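Local coordinates for fructooligosaccharide ABC transporter substrate-binding protein FusA (Streptococcus pneumoniae, PDB 5G5Y) that captures short- and long-chain fructooligosaccharides, with a preference for tetrasaccharides and larger, and delivers them to an ABC importer, at residues V218-D223 with D444-K449. Numbering follows the deposited sequence.
Sequences VDFTAD and DYIYRK. With CA (calcium ion), chain D.
Phe-220 holds CG anti to its backbone nitrogen (chi1 -171°) and brings the CZ end of its ring close to helix 429-455, while Ile-446 extends from that helix in the opposite direction, CD1 at the end of a chain stretched about CB-CG1 (chi2 163°). The two meet at the ring's edge: Phe-220 CZ lies 3.6 Å from Ile-446 CD1, and the methyl sits near the ring plane. The other branch of the isoleucine faces the methyl of Ala-222, with Ala-222 CB 4.2 Å from Ile-446 CG2. Ile-446 thus reaches both Phe-220 and Ala-222. The contact packs a two-stranded antiparallel sheet, 210-212 with 218-220, and its calcium-binding continuation against the long helix 429-455. Leu-470 touches both Phe-220 and Ile-446, and Tyr-227 both Ala-222 and Ile-446, so helices 459-472 and 225-239 add to the apolar cluster; Leu-475 and Leu-479 of helix 475-492 also touch Phe-220.

The same short peptide binds calcium. Asp-219 OD1 and the carbonyl oxygen Phe-220 O each lie 2.4 Å from the ion. Asp-223 OD1 is 2.5 Å from calcium; Asn-224 and three waters complete the shell. Water 1 bonds calcium and also accepts a hydrogen bond from Phe-220 N at 3.0 Å, so both backbone polar atoms of Phe-220 serve the site. Each aspartate coordinates through one carboxylate oxygen, and the two negative charges probably help balance the cation. Phe-220 therefore joins two kinds of chemistry: its backbone belongs to the calcium site, whereas its buried ring packs against the helix through purely apolar contacts.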
loop_
_atom_site.group_PDB
_atom_site.type_symbol
_atom_site.label_atom_id
_atom_site.label_comp_id
_atom_site.label_asym_id
_atom_site.label_seq_id
_atom_site.Cartn_x
_atom_site.Cartn_y
_atom_site.Cartn_z
ATOM N N VAL A 218 9.898 -13.010 -13.975
ATOM C CA VAL A 218 9.209 -12.939 -12.694
ATOM C C VAL A 218 9.776 -14.104 -11.863
ATOM O O VAL A 218 10.061 -15.164 -12.407
ATOM C CB VAL A 218 7.669 -13.007 -12.828
ATOM C CG1 VAL A 218 7.130 -11.898 -13.727
ATOM C CG2 VAL A 218 7.194 -14.348 -13.358
ATOM N N ASP A 219 9.987 -13.889 -10.583
ATOM C CA ASP A 219 10.534 -14.930 -9.684
ATOM C C ASP A 219 9.655 -15.116 -8.457
ATOM O O ASP A 219 9.363 -14.156 -7.722
ATOM C CB ASP A 219 11.972 -14.531 -9.301
ATOM C CG ASP A 219 12.701 -15.577 -8.432
ATOM O OD1 ASP A 219 12.352 -16.766 -8.458
ATOM O OD2 ASP A 219 13.664 -15.198 -7.737
ATOM N N PHE A 220 9.194 -16.351 -8.241
ATOM C CA PHE A 220 8.450 -16.697 -7.023
ATOM C C PHE A 220 9.459 -16.854 -5.900
ATOM O O PHE A 220 10.388 -17.645 -6.012
ATOM C CB PHE A 220 7.633 -17.963 -7.213
ATOM C CG PHE A 220 6.695 -18.251 -6.092
ATOM C CD1 PHE A 220 5.536 -17.530 -5.961
ATOM C CD2 PHE A 220 6.967 -19.287 -5.188
ATOM C CE1 PHE A 220 4.637 -17.821 -4.948
ATOM C CE2 PHE A 220 6.073 -19.561 -4.153
ATOM C CZ PHE A 220 4.916 -18.822 -4.058
ATOM N N THR A 221 9.348 -16.052 -4.857
ATOM C CA THR A 221 10.407 -15.992 -3.871
ATOM C C THR A 221 10.395 -17.166 -2.896
ATOM O O THR A 221 11.420 -17.518 -2.334
ATOM C CB THR A 221 10.322 -14.695 -3.073
ATOM O OG1 THR A 221 9.017 -14.598 -2.522
ATOM C CG2 THR A 221 10.599 -13.488 -3.965
ATOM N N ALA A 222 9.238 -17.772 -2.692
ATOM C CA ALA A 222 9.112 -18.750 -1.644
ATOM C C ALA A 222 9.455 -20.209 -2.026
ATOM O O ALA A 222 9.232 -21.100 -1.220
ATOM C CB ALA A 222 7.734 -18.640 -1.031
ATOM N N ASP A 223 10.020 -20.448 -3.207
ATOM C CA ASP A 223 10.667 -21.746 -3.526
ATOM C C ASP A 223 12.171 -21.614 -3.837
ATOM O O ASP A 223 12.745 -22.523 -4.400
ATOM C CB ASP A 223 9.936 -22.425 -4.685
ATOM C CG ASP A 223 10.127 -21.699 -6.018
ATOM O OD1 ASP A 223 10.649 -20.539 -6.000
ATOM O OD2 ASP A 223 9.756 -22.305 -7.053
ATOM N N ASP A 444 -2.000 -19.647 2.507
ATOM C CA ASP A 444 -2.000 -20.081 3.909
ATOM C C ASP A 444 -1.023 -21.230 4.110
ATOM O O ASP A 444 -0.364 -21.285 5.129
ATOM C CB ASP A 444 -3.407 -20.478 4.397
ATOM C CG ASP A 444 -4.377 -19.264 4.542
ATOM O OD1 ASP A 444 -3.929 -18.143 4.806
ATOM O OD2 ASP A 444 -5.615 -19.443 4.411
ATOM N N TYR A 445 -0.910 -22.115 3.126
ATOM C CA TYR A 445 0.067 -23.234 3.168
ATOM C C TYR A 445 1.518 -22.748 3.274
ATOM O O TYR A 445 2.331 -23.261 4.060
ATOM C CB TYR A 445 -0.109 -24.133 1.930
ATOM C CG TYR A 445 0.935 -25.197 1.788
ATOM C CD1 TYR A 445 0.925 -26.331 2.609
ATOM C CD2 TYR A 445 1.943 -25.086 0.847
ATOM C CE1 TYR A 445 1.904 -27.303 2.481
ATOM C CE2 TYR A 445 2.926 -26.039 0.715
ATOM C CZ TYR A 445 2.911 -27.159 1.548
ATOM O OH TYR A 445 3.908 -28.116 1.416
ATOM N N ILE A 446 1.861 -21.765 2.455
ATOM C CA ILE A 446 3.193 -21.180 2.501
ATOM C C ILE A 446 3.516 -20.655 3.929
ATOM O O ILE A 446 4.597 -20.922 4.486
ATOM C CB ILE A 446 3.331 -20.050 1.460
ATOM C CG1 ILE A 446 3.417 -20.650 0.051
ATOM C CG2 ILE A 446 4.567 -19.177 1.743
ATOM C CD1 ILE A 446 3.140 -19.660 -1.030
ATOM N N TYR A 447 2.587 -19.930 4.521
ATOM C CA TYR A 447 2.813 -19.413 5.873
ATOM C C TYR A 447 2.776 -20.513 6.937
ATOM O O TYR A 447 3.491 -20.427 7.911
ATOM C CB TYR A 447 1.873 -18.275 6.204
ATOM C CG TYR A 447 2.233 -16.950 5.512
ATOM C CD1 TYR A 447 3.538 -16.459 5.492
ATOM C CD2 TYR A 447 1.260 -16.194 4.873
ATOM C CE1 TYR A 447 3.849 -15.256 4.845
ATOM C CE2 TYR A 447 1.557 -14.996 4.230
ATOM C CZ TYR A 447 2.860 -14.530 4.231
ATOM O OH TYR A 447 3.159 -13.338 3.624
ATOM N N ARG A 448 1.938 -21.515 6.764
ATOM C CA ARG A 448 1.900 -22.617 7.732
ATOM C C ARG A 448 3.258 -23.335 7.782
ATOM O O ARG A 448 3.800 -23.556 8.857
ATOM C CB ARG A 448 0.784 -23.608 7.411
ATOM C CG ARG A 448 0.703 -24.737 8.453
ATOM C CD ARG A 448 -0.450 -25.704 8.223
ATOM N NE ARG A 448 -0.385 -26.508 7.000
ATOM C CZ ARG A 448 0.309 -27.639 6.830
ATOM N NH1 ARG A 448 1.113 -28.130 7.780
ATOM N NH2 ARG A 448 0.205 -28.297 5.671
ATOM N N LYS A 449 3.821 -23.670 6.625
ATOM C CA LYS A 449 5.085 -24.367 6.584
ATOM C C LYS A 449 6.204 -23.488 7.147
ATOM O O LYS A 449 7.032 -23.960 7.921
ATOM C CB LYS A 449 5.406 -24.823 5.154
ATOM C CG LYS A 449 4.422 -25.857 4.610
ATOM C CD LYS A 449 4.294 -27.104 5.472
ATOM C CE LYS A 449 5.635 -27.751 5.699
ATOM N NZ LYS A 449 5.458 -29.049 6.380
HETATM CA CA CA D . 11.800 -18.908 -7.451
HETATM O O HOH W 1 10.161 -18.865 -9.449
HETATM O O HOH W 2 13.566 -18.985 -8.961
HETATM O O HOH W 3 12.653 -20.941 -8.591
#